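Local coordinates for protein vibralactone Cyclase (Boreostereum vibrans, PDB 6KD0) that catalyses, as an alpha/beta hydrolase-fold enzyme, the cyclization that forms the fused bicyclic beta-lactone of vibralactone, at residues F274-G279 against Q327-E332; E286-H291 against M303-G308; H311-H314 against S319-L322. One frame throughout, in Å; residues are numbered along the deposited sequence.

Interaction 1 of 3, residues F274-G279 against Q327-E332; sequences FFMSCG and QEETIE
M276 and T330 form the tightest part of this contact, with the sulfur SD of M276 lying 3.3 Å from the hydroxyl oxygen OG1 of T330. The two side chains cross at about a right angle, and the methionine chain bends at its last torsion (chi3 75°) to bring CE against the helix, 3.7 Å from T330 N. F274 supplies the aromatic part of the contact. Its ring vertex CZ meets E329 CG at 3.9 Å, the methylene arriving at the ring edge in plane, while E329 O lies obliquely to the ring, 3.7 Å from CZ. M276 SD also lies in plane at this ring's edge.

The polar ends find their partners elsewhere. T330 OG1 is hydrogen-bonded to the carbonyl oxygen of F326 one helical turn back, and E329 reaches past F274 to the neighbouring strand, where OE1 is hydrogen-bonded to T304 OG1 and OE2 makes a weak hydrogen bond to Y306 OH. Were M276 replaced by an alanine, the loss of SD and CE would probably open a gap beside T330 and strip the edge of the F274 ring of one of its neighbours.

Strand 273-278 lies between strands 203-207 and 301-307 in the central sheet, and helix 321-338 packs on it with the local axes 9.8 Å apart and nearly antiparallel, at 166°; helix 115-125 flanks the same helix through Q327 and I331.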
ATOM      1  N   PHE A 274       9.624   5.483  -1.726  1.00 20.88           N
ATOM      2  CA  PHE A 274      10.122   4.628  -0.654  1.00 20.76           C
ATOM      3  C   PHE A 274       9.434   3.276  -0.809  1.00 19.41           C
ATOM      4  O   PHE A 274       8.210   3.176  -0.658  1.00 20.37           O
ATOM      5  CB  PHE A 274       9.849   5.250   0.717  1.00 22.34           C
ATOM      6  CG  PHE A 274      10.509   4.527   1.878  1.00 22.04           C
ATOM      7  CD1 PHE A 274       9.888   3.455   2.499  1.00 21.44           C
ATOM      8  CD2 PHE A 274      11.725   4.965   2.379  1.00 23.45           C
ATOM      9  CE1 PHE A 274      10.488   2.811   3.571  1.00 22.19           C
ATOM     10  CE2 PHE A 274      12.336   4.324   3.449  1.00 24.89           C
ATOM     11  CZ  PHE A 274      11.712   3.243   4.049  1.00 26.50           C
ATOM     12  N   PHE A 275      10.223   2.246  -1.103  1.00 18.81           N
ATOM     13  CA  PHE A 275       9.725   0.936  -1.485  1.00 22.77           C
ATOM     14  C   PHE A 275      10.109  -0.076  -0.416  1.00 21.51           C
ATOM     15  O   PHE A 275      11.271  -0.134   0.003  1.00 24.65           O
ATOM     16  CB  PHE A 275      10.305   0.533  -2.845  1.00 20.16           C
ATOM     17  CG  PHE A 275       9.542  -0.548  -3.530  1.00 21.83           C
ATOM     18  CD1 PHE A 275       9.660  -1.863  -3.116  1.00 24.59           C
ATOM     19  CD2 PHE A 275       8.703  -0.248  -4.603  1.00 20.73           C
ATOM     20  CE1 PHE A 275       8.947  -2.871  -3.753  1.00 24.73           C
ATOM     21  CE2 PHE A 275       7.993  -1.257  -5.242  1.00 20.40           C
ATOM     22  CZ  PHE A 275       8.120  -2.558  -4.813  1.00 20.97           C
ATOM     23  N   MET A 276       9.137  -0.858   0.042  1.00 19.57           N
ATOM     24  CA  MET A 276       9.377  -1.854   1.076  1.00 22.09           C
ATOM     25  C   MET A 276       9.028  -3.222   0.521  1.00 22.46           C
ATOM     26  O   MET A 276       7.935  -3.408  -0.015  1.00 19.57           O
ATOM     27  CB  MET A 276       8.549  -1.554   2.325  1.00 18.11           C
ATOM     28  CG  MET A 276       8.753  -0.157   2.821  1.00 20.00           C
ATOM     29  SD  MET A 276       7.847   0.147   4.332  1.00 20.31           S
ATOM     30  CE  MET A 276       8.868  -0.743   5.508  1.00 21.82           C
ATOM     31  N   SER A 277       9.940  -4.176   0.666  1.00 19.05           N
ATOM     32  CA  SER A 277       9.803  -5.491   0.065  1.00 20.16           C
ATOM     33  C   SER A 277       9.946  -6.573   1.124  1.00 21.86           C
ATOM     34  O   SER A 277      10.732  -6.436   2.066  1.00 21.23           O
ATOM     35  CB  SER A 277      10.849  -5.700  -1.032  1.00 21.19           C
ATOM     36  OG  SER A 277      10.615  -6.906  -1.766  1.00 24.63           O
ATOM     37  N   CYS A 278       9.189  -7.653   0.959  1.00 23.85           N
ATOM     38  CA  CYS A 278       9.354  -8.856   1.763  1.00 22.84           C
ATOM     39  C   CYS A 278      10.059  -9.907   0.917  1.00 24.54           C
ATOM     40  O   CYS A 278       9.721 -10.098  -0.259  1.00 25.23           O
ATOM     41  CB  CYS A 278       8.007  -9.382   2.264  1.00 23.93           C
ATOM     42  SG  CYS A 278       7.241  -8.283   3.468  1.00 28.89           S
ATOM     43  N   GLY A 279      11.018 -10.609   1.523  1.00 23.45           N
ATOM     44  CA  GLY A 279      11.865 -11.497   0.744  1.00 25.06           C
ATOM     45  C   GLY A 279      11.173 -12.772   0.304  1.00 22.02           C
ATOM     46  O   GLY A 279      11.447 -13.290  -0.778  1.00 24.80           O
ATOM     47  N   GLN A 327       6.878  -1.724  10.798  1.00 20.06           N
ATOM     48  CA  GLN A 327       5.988  -0.562  10.899  1.00 19.41           C
ATOM     49  C   GLN A 327       6.767   0.709  11.237  1.00 20.84           C
ATOM     50  O   GLN A 327       6.470   1.789  10.699  1.00 19.74           O
ATOM     51  CB  GLN A 327       4.872  -0.793  11.912  1.00 20.06           C
ATOM     52  CG  GLN A 327       3.845   0.343  11.928  1.00 21.11           C
ATOM     53  CD  GLN A 327       3.077   0.487  10.610  1.00 24.12           C
ATOM     54  OE1 GLN A 327       3.086  -0.409   9.760  1.00 25.64           O
ATOM     55  NE2 GLN A 327       2.394   1.608  10.451  1.00 24.31           N
ATOM     56  N   GLU A 328       7.784   0.594  12.100  1.00 20.78           N
ATOM     57  CA  GLU A 328       8.614   1.750  12.439  1.00 23.96           C
ATOM     58  C   GLU A 328       9.337   2.288  11.212  1.00 23.08           C
ATOM     59  O   GLU A 328       9.440   3.505  11.028  1.00 24.10           O
ATOM     60  CB  GLU A 328       9.628   1.380  13.523  1.00 24.48           C
ATOM     61  CG  GLU A 328       9.023   1.144  14.902  1.00 30.45           C
ATOM     62  CD  GLU A 328      10.003   0.453  15.854  1.00 42.77           C
ATOM     63  OE1 GLU A 328      11.211   0.397  15.522  1.00 39.76           O
ATOM     64  OE2 GLU A 328       9.568  -0.036  16.922  1.00 43.83           O
ATOM     65  N   GLU A 329       9.841   1.397  10.360  1.00 22.34           N
ATOM     66  CA  GLU A 329      10.521   1.831   9.144  1.00 22.71           C
ATOM     67  C   GLU A 329       9.540   2.371   8.105  1.00 22.23           C
ATOM     68  O   GLU A 329       9.905   3.257   7.319  1.00 21.83           O
ATOM     69  CB  GLU A 329      11.346   0.687   8.568  1.00 23.80           C
ATOM     70  CG  GLU A 329      12.130   1.094   7.316  1.00 33.43           C
ATOM     71  CD  GLU A 329      13.384   0.262   7.110  1.00 43.23           C
ATOM     72  OE1 GLU A 329      14.275   0.711   6.345  1.00 42.18           O
ATOM     73  OE2 GLU A 329      13.470  -0.842   7.702  1.00 43.19           O
ATOM     74  N   THR A 330       8.300   1.863   8.086  1.00 20.16           N
ATOM     75  CA  THR A 330       7.245   2.497   7.295  1.00 20.45           C
ATOM     76  C   THR A 330       7.096   3.957   7.696  1.00 22.50           C
ATOM     77  O   THR A 330       7.079   4.866   6.848  1.00 22.20           O
ATOM     78  CB  THR A 330       5.905   1.766   7.493  1.00 21.42           C
ATOM     79  OG1 THR A 330       5.993   0.424   6.997  1.00 19.96           O
ATOM     80  CG2 THR A 330       4.772   2.506   6.764  1.00 18.59           C
ATOM     81  N   ILE A 331       6.984   4.193   9.001  1.00 20.89           N
ATOM     82  CA  ILE A 331       6.789   5.548   9.507  1.00 22.26           C
ATOM     83  C   ILE A 331       8.016   6.413   9.232  1.00 23.32           C
ATOM     84  O   ILE A 331       7.888   7.603   8.913  1.00 23.89           O
ATOM     85  CB  ILE A 331       6.426   5.502  11.002  1.00 23.18           C
ATOM     86  CG1 ILE A 331       5.051   4.844  11.177  1.00 22.57           C
ATOM     87  CG2 ILE A 331       6.449   6.896  11.590  1.00 23.65           C
ATOM     88  CD1 ILE A 331       4.687   4.573  12.627  1.00 25.84           C
ATOM     89  N   GLU A 332       9.215   5.825   9.314  1.00 24.89           N
ATOM     90  CA  GLU A 332      10.450   6.550   8.995  1.00 23.89           C
ATOM     91  C   GLU A 332      10.516   6.919   7.517  1.00 25.47           C
ATOM     92  O   GLU A 332      11.013   7.994   7.160  1.00 24.20           O
ATOM     93  CB  GLU A 332      11.678   5.718   9.369  1.00 27.56           C
ATOM     94  CG  GLU A 332      12.118   5.804  10.822  1.00 33.80           C
ATOM     95  CD  GLU A 332      13.226   4.800  11.147  1.00 49.17           C
ATOM     96  OE1 GLU A 332      13.494   4.577  12.354  1.00 52.38           O
ATOM     97  OE2 GLU A 332      13.829   4.240  10.194  1.00 45.87           O
TER

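Interaction 2 of 3, residues E286-H291 against M303-G308; sequences EGLLYH and MTMYPG
On the helix whose L288 and H291 pack on M303 and M305, the carboxylate oxygen OE1 of E286 is hydrogen-bonded by two backbone amides, the N of T211 and of C212, which ties this turn of the helix to a loop. The unit is the beta-alpha-beta crossover of strand 273-278, helix 284-296 and strand 301-307 in an alpha/beta hydrolase fold, here with the local helix and strand axes 11.0 Å apart.

Between helix and outermost strand the contact is apolar. M303 is its centre: the chain bends at its second and third torsions (75° and 53°) so that the methyl CE comes over one face of the H291 imidazole, a CH-pi contact 3.6 Å from the ring centroid. The same methyl meets L288 CD2 at 3.5 Å and so touches both the leucine and the histidine. One full strand repeat further on, M305 CE reaches L288 CD2 at 3.9 Å, leaving the leucine branch in contact with both methionine methyls. F275 of the adjacent strand packs beside M303, and S277 beside M305. At the far rim of the imidazole the methionine still follows the ring, with M303 CB 3.7 Å from H291 NE2.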
ATOM      1  N   GLU A 286       8.642  -8.701  -9.236  1.00 21.37           N
ATOM      2  CA  GLU A 286       8.012  -7.659 -10.048  1.00 21.91           C
ATOM      3  C   GLU A 286       8.037  -6.314  -9.334  1.00 19.52           C
ATOM      4  O   GLU A 286       8.108  -5.264  -9.988  1.00 19.23           O
ATOM      5  CB  GLU A 286       6.589  -8.054 -10.446  1.00 23.16           C
ATOM      6  CG  GLU A 286       5.594  -8.173  -9.304  1.00 21.87           C
ATOM      7  CD  GLU A 286       4.301  -8.820  -9.776  1.00 27.50           C
ATOM      8  OE1 GLU A 286       3.275  -8.110  -9.915  1.00 23.28           O
ATOM      9  OE2 GLU A 286       4.327 -10.037 -10.044  1.00 28.01           O
ATOM     10  N   GLY A 287       8.024  -6.321  -7.999  1.00 18.91           N
ATOM     11  CA  GLY A 287       8.203  -5.080  -7.265  1.00 19.78           C
ATOM     12  C   GLY A 287       9.620  -4.542  -7.376  1.00 19.76           C
ATOM     13  O   GLY A 287       9.831  -3.338  -7.559  1.00 21.57           O
ATOM     14  N   LEU A 288      10.612  -5.422  -7.250  1.00 21.12           N
ATOM     15  CA  LEU A 288      11.999  -4.984  -7.426  1.00 21.70           C
ATOM     16  C   LEU A 288      12.232  -4.453  -8.838  1.00 21.59           C
ATOM     17  O   LEU A 288      12.944  -3.460  -9.033  1.00 25.35           O
ATOM     18  CB  LEU A 288      12.946  -6.139  -7.117  1.00 26.45           C
ATOM     19  CG  LEU A 288      12.946  -6.644  -5.669  1.00 29.21           C
ATOM     20  CD1 LEU A 288      13.961  -7.765  -5.508  1.00 28.39           C
ATOM     21  CD2 LEU A 288      13.233  -5.503  -4.727  1.00 25.62           C
ATOM     22  N   LEU A 289      11.591  -5.068  -9.828  1.00 20.64           N
ATOM     23  CA  LEU A 289      11.707  -4.599 -11.200  1.00 19.62           C
ATOM     24  C   LEU A 289      11.097  -3.214 -11.349  1.00 25.07           C
ATOM     25  O   LEU A 289      11.695  -2.328 -11.975  1.00 24.78           O
ATOM     26  CB  LEU A 289      11.028  -5.593 -12.138  1.00 21.01           C
ATOM     27  CG  LEU A 289      10.923  -5.200 -13.600  1.00 25.19           C
ATOM     28  CD1 LEU A 289      12.320  -5.021 -14.166  1.00 28.73           C
ATOM     29  CD2 LEU A 289      10.152  -6.292 -14.331  1.00 23.95           C
ATOM     30  N   TYR A 290       9.893  -3.015 -10.788  1.00 20.67           N
ATOM     31  CA  TYR A 290       9.247  -1.705 -10.863  1.00 20.63           C
ATOM     32  C   TYR A 290      10.137  -0.644 -10.229  1.00 21.96           C
ATOM     33  O   TYR A 290      10.343   0.438 -10.798  1.00 22.53           O
ATOM     34  CB  TYR A 290       7.862  -1.745 -10.176  1.00 18.06           C
ATOM     35  CG  TYR A 290       7.151  -0.396 -10.192  1.00 15.87           C
ATOM     36  CD1 TYR A 290       7.415   0.579  -9.215  1.00 17.16           C
ATOM     37  CD2 TYR A 290       6.252  -0.080 -11.199  1.00 19.27           C
ATOM     38  CE1 TYR A 290       6.799   1.805  -9.242  1.00 16.36           C
ATOM     39  CE2 TYR A 290       5.623   1.154 -11.238  1.00 17.78           C
ATOM     40  CZ  TYR A 290       5.907   2.088 -10.266  1.00 18.17           C
ATOM     41  OH  TYR A 290       5.287   3.308 -10.305  1.00 21.80           O
ATOM     42  N   HIS A 291      10.719  -0.963  -9.071  1.00 20.83           N
ATOM     43  CA  HIS A 291      11.618  -0.030  -8.412  1.00 20.00           C
ATOM     44  C   HIS A 291      12.845   0.278  -9.272  1.00 22.02           C
ATOM     45  O   HIS A 291      13.299   1.430  -9.330  1.00 23.88           O
ATOM     46  CB  HIS A 291      12.028  -0.608  -7.068  1.00 23.78           C
ATOM     47  CG  HIS A 291      13.181   0.102  -6.445  1.00 27.14           C
ATOM     48  ND1 HIS A 291      14.478  -0.364  -6.539  1.00 31.36           N
ATOM     49  CD2 HIS A 291      13.236   1.237  -5.711  1.00 28.45           C
ATOM     50  CE1 HIS A 291      15.282   0.453  -5.887  1.00 25.50           C
ATOM     51  NE2 HIS A 291      14.552   1.424  -5.365  1.00 29.36           N
ATOM     52  N   MET A 303      14.965   1.764  -1.132  1.00 28.18           N
ATOM     53  CA  MET A 303      14.470   0.400  -1.072  1.00 27.24           C
ATOM     54  C   MET A 303      14.833  -0.155   0.297  1.00 30.42           C
ATOM     55  O   MET A 303      15.910   0.142   0.821  1.00 28.15           O
ATOM     56  CB  MET A 303      15.104  -0.430  -2.193  1.00 26.67           C
ATOM     57  CG  MET A 303      15.205  -1.925  -1.964  1.00 31.77           C
ATOM     58  SD  MET A 303      13.608  -2.723  -2.146  1.00 44.69           S
ATOM     59  CE  MET A 303      13.132  -2.133  -3.772  1.00 41.47           C
ATOM     60  N   THR A 304      13.918  -0.912   0.895  1.00 24.15           N
ATOM     61  CA  THR A 304      14.183  -1.654   2.122  1.00 26.44           C
ATOM     62  C   THR A 304      13.697  -3.071   1.918  1.00 28.25           C
ATOM     63  O   THR A 304      12.522  -3.267   1.588  1.00 23.02           O
ATOM     64  CB  THR A 304      13.472  -1.051   3.333  1.00 33.13           C
ATOM     65  OG1 THR A 304      13.850   0.319   3.475  1.00 36.21           O
ATOM     66  CG2 THR A 304      13.867  -1.825   4.575  1.00 25.76           C
ATOM     67  N   MET A 305      14.580  -4.045   2.130  1.00 22.56           N
ATOM     68  CA  MET A 305      14.256  -5.457   1.962  1.00 23.49           C
ATOM     69  C   MET A 305      14.212  -6.163   3.318  1.00 27.16           C
ATOM     70  O   MET A 305      15.136  -6.021   4.132  1.00 29.34           O
ATOM     71  CB  MET A 305      15.274  -6.133   1.032  1.00 27.29           C
ATOM     72  CG  MET A 305      15.146  -7.654   0.975  1.00 27.99           C
ATOM     73  SD  MET A 305      13.593  -8.249   0.224  1.00 26.54           S
ATOM     74  CE  MET A 305      13.783  -7.685  -1.481  1.00 25.82           C
ATOM     75  N   TYR A 306      13.142  -6.922   3.566  1.00 21.55           N
ATOM     76  CA  TYR A 306      13.024  -7.777   4.744  1.00 21.58           C
ATOM     77  C   TYR A 306      13.187  -9.230   4.323  1.00 22.64           C
ATOM     78  O   TYR A 306      12.214  -9.881   3.909  1.00 22.44           O
ATOM     79  CB  TYR A 306      11.683  -7.557   5.454  1.00 19.09           C
ATOM     80  CG  TYR A 306      11.700  -6.315   6.308  1.00 24.23           C
ATOM     81  CD1 TYR A 306      11.701  -5.053   5.731  1.00 20.54           C
ATOM     82  CD2 TYR A 306      11.763  -6.408   7.696  1.00 27.42           C
ATOM     83  CE1 TYR A 306      11.743  -3.919   6.513  1.00 27.19           C
ATOM     84  CE2 TYR A 306      11.801  -5.272   8.489  1.00 27.35           C
ATOM     85  CZ  TYR A 306      11.786  -4.036   7.892  1.00 26.70           C
ATOM     86  OH  TYR A 306      11.831  -2.898   8.668  1.00 33.35           O
ATOM     87  N   PRO A 307      14.399  -9.787   4.394  1.00 25.02           N
ATOM     88  CA  PRO A 307      14.591 -11.175   3.959  1.00 24.66           C
ATOM     89  C   PRO A 307      13.920 -12.164   4.900  1.00 22.50           C
ATOM     90  O   PRO A 307      13.746 -11.911   6.094  1.00 25.71           O
ATOM     91  CB  PRO A 307      16.116 -11.358   3.961  1.00 29.63           C
ATOM     92  CG  PRO A 307      16.691 -10.190   4.662  1.00 25.60           C
ATOM     93  CD  PRO A 307      15.657  -9.112   4.761  1.00 23.03           C
ATOM     94  N   GLY A 308      13.528 -13.300   4.332  1.00 24.15           N
ATOM     95  CA  GLY A 308      13.027 -14.420   5.110  1.00 25.13           C
ATOM     96  C   GLY A 308      11.664 -14.239   5.745  1.00 24.01           C
ATOM     97  O   GLY A 308      11.290 -15.046   6.609  1.00 22.14           O
TER

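Interaction 3 of 3, residues H311-H314 against S319-L322; sequences HAFH and SMKL
F313 presents the edge of its ring to M320 and L322 across the short connection between two helices. M320 SD stands 4.2 Å from F313 CD2 and 5.4 Å from the ring centroid, 79° off the ring normal, which makes it an edge-on Met-aromatic contact; the two side chains cross at about a right angle. Further round the rim, F313 CZ meets the carbonyl oxygen L322 O at 4.0 Å. That oxygen lies near the ring plane, where the slightly positive ring hydrogens would probably attract it weakly. L322 CG adds an apolar touch, 4.2 Å from F313 CZ.

The ring owes its place to a first torsion that sets CG between the backbone N and the carbonyl carbon (chi1 85°). In the next shell H314 CB lies 4.3 Å above the centre of one face of F313, and C278 SG approaches F313 CD1 from the end of strand 273-278.

Two residues before F313, H311 is hydrogen-bonded through ND1 to D281 OD2 and through NE2 to S177 OG, an arrangement consistent with the Ser-His-Asp triad of this fold. The contact lies just beyond the probable catalytic histidine, where the chain passes from helix 313-316 to helix 321-338: A312 precedes the first, M320 precedes the second, and helix 18-24 packs on M320 through F18 and V21.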
ATOM      1  N   HIS A 311       4.863 -12.023   2.544  1.00 21.50           N
ATOM      2  CA  HIS A 311       3.945 -10.942   2.201  1.00 22.10           C
ATOM      3  C   HIS A 311       3.010 -10.605   3.355  1.00 24.22           C
ATOM      4  O   HIS A 311       2.258 -11.462   3.833  1.00 21.10           O
ATOM      5  CB  HIS A 311       3.145 -11.387   0.979  1.00 19.78           C
ATOM      6  CG  HIS A 311       2.397 -10.293   0.283  1.00 19.60           C
ATOM      7  ND1 HIS A 311       2.943  -9.564  -0.751  1.00 20.92           N
ATOM      8  CD2 HIS A 311       1.123  -9.862   0.418  1.00 21.19           C
ATOM      9  CE1 HIS A 311       2.041  -8.718  -1.215  1.00 19.07           C
ATOM     10  NE2 HIS A 311       0.929  -8.878  -0.520  1.00 18.07           N
ATOM     11  N   ALA A 312       3.069  -9.354   3.810  1.00 20.52           N
ATOM     12  CA  ALA A 312       2.164  -8.828   4.831  1.00 24.70           C
ATOM     13  C   ALA A 312       2.334  -9.497   6.185  1.00 24.04           C
ATOM     14  O   ALA A 312       1.372  -9.546   6.966  1.00 22.62           O
ATOM     15  CB  ALA A 312       0.698  -8.954   4.411  1.00 24.79           C
ATOM     16  N   PHE A 313       3.528 -10.034   6.471  1.00 20.42           N
ATOM     17  CA  PHE A 313       3.756 -10.671   7.766  1.00 20.43           C
ATOM     18  C   PHE A 313       3.564  -9.691   8.913  1.00 21.19           C
ATOM     19  O   PHE A 313       3.222 -10.109  10.023  1.00 20.94           O
ATOM     20  CB  PHE A 313       5.157 -11.267   7.832  1.00 20.49           C
ATOM     21  CG  PHE A 313       6.200 -10.271   8.251  1.00 21.41           C
ATOM     22  CD1 PHE A 313       6.728  -9.377   7.331  1.00 22.82           C
ATOM     23  CD2 PHE A 313       6.627 -10.210   9.569  1.00 23.09           C
ATOM     24  CE1 PHE A 313       7.684  -8.443   7.723  1.00 22.98           C
ATOM     25  CE2 PHE A 313       7.570  -9.278   9.962  1.00 24.33           C
ATOM     26  CZ  PHE A 313       8.097  -8.396   9.039  1.00 23.09           C
ATOM     27  N   HIS A 314       3.784  -8.385   8.678  1.00 20.78           N
ATOM     28  CA  HIS A 314       3.635  -7.421   9.762  1.00 19.58           C
ATOM     29  C   HIS A 314       2.183  -7.124  10.100  1.00 18.51           C
ATOM     30  O   HIS A 314       1.915  -6.616  11.188  1.00 20.81           O
ATOM     31  CB  HIS A 314       4.409  -6.127   9.449  1.00 22.54           C
ATOM     32  CG  HIS A 314       3.669  -5.128   8.613  1.00 21.55           C
ATOM     33  ND1 HIS A 314       3.388  -5.330   7.279  1.00 23.56           N
ATOM     34  CD2 HIS A 314       3.209  -3.890   8.909  1.00 21.69           C
ATOM     35  CE1 HIS A 314       2.761  -4.271   6.799  1.00 21.89           C
ATOM     36  NE2 HIS A 314       2.638  -3.384   7.768  1.00 18.50           N
ATOM     37  N   SER A 319       2.981  -8.587  16.637  1.00 23.50           N
ATOM     38  CA  SER A 319       3.647  -8.697  17.931  1.00 22.55           C
ATOM     39  C   SER A 319       5.103  -9.132  17.787  1.00 22.93           C
ATOM     40  O   SER A 319       5.876  -8.987  18.740  1.00 26.93           O
ATOM     41  CB  SER A 319       2.881  -9.654  18.844  1.00 29.71           C
ATOM     42  OG  SER A 319       2.893 -10.969  18.317  1.00 34.22           O
ATOM     43  N   MET A 320       5.500  -9.640  16.621  1.00 21.24           N
ATOM     44  CA  MET A 320       6.910  -9.893  16.359  1.00 22.81           C
ATOM     45  C   MET A 320       7.686  -8.592  16.469  1.00 24.37           C
ATOM     46  O   MET A 320       7.219  -7.539  16.024  1.00 22.54           O
ATOM     47  CB  MET A 320       7.117 -10.479  14.959  1.00 21.56           C
ATOM     48  CG  MET A 320       6.771 -11.940  14.781  1.00 26.82           C
ATOM     49  SD  MET A 320       7.011 -12.425  13.060  1.00 28.37           S
ATOM     50  CE  MET A 320       8.795 -12.525  12.949  1.00 26.13           C
ATOM     51  N   LYS A 321       8.873  -8.659  17.080  1.00 25.66           N
ATOM     52  CA  LYS A 321       9.749  -7.490  17.097  1.00 27.79           C
ATOM     53  C   LYS A 321      10.100  -7.054  15.677  1.00 24.92           C
ATOM     54  O   LYS A 321      10.164  -5.852  15.383  1.00 24.63           O
ATOM     55  CB  LYS A 321      11.015  -7.790  17.903  1.00 30.57           C
ATOM     56  CG  LYS A 321      10.748  -8.045  19.381  1.00 38.55           C
ATOM     57  CD  LYS A 321      11.808  -8.950  20.011  1.00 55.05           C
ATOM     58  CE  LYS A 321      12.178 -10.169  19.146  1.00 59.21           C
ATOM     59  NZ  LYS A 321      11.038 -11.077  18.846  1.00 63.67           N
ATOM     60  N   LEU A 322      10.292  -8.020  14.776  1.00 22.64           N
ATOM     61  CA  LEU A 322      10.589  -7.703  13.379  1.00 23.27           C
ATOM     62  C   LEU A 322       9.436  -6.962  12.703  1.00 23.80           C
ATOM     63  O   LEU A 322       9.665  -6.043  11.905  1.00 22.14           O
ATOM     64  CB  LEU A 322      10.911  -8.987  12.619  1.00 25.33           C
ATOM     65  CG  LEU A 322      11.627  -8.852  11.281  1.00 29.04           C
ATOM     66  CD1 LEU A 322      12.949  -8.091  11.426  1.00 28.48           C
ATOM     67  CD2 LEU A 322      11.855 -10.222  10.695  1.00 28.82           C
TER

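From the N terminus, the chain reaches strand 273-278, which opens interaction 1; helix 284-296 then opens interaction 2, which strand 301-307 closes. Interaction 3 closes a much shorter loop between H311-H314 and S319-L322, and only afterwards does Q327-E332 complete interaction 1. Interactions 2 and 3 are thus in series, and both nest inside interaction 1. The first two meet in the sheet, where G279 N and Y306 O probably form a hydrogen bond (2.8 Å), and attach helices to its opposite faces; interactions 1 and 3 share helix 321-338, and interaction 3 includes the probable triad histidine.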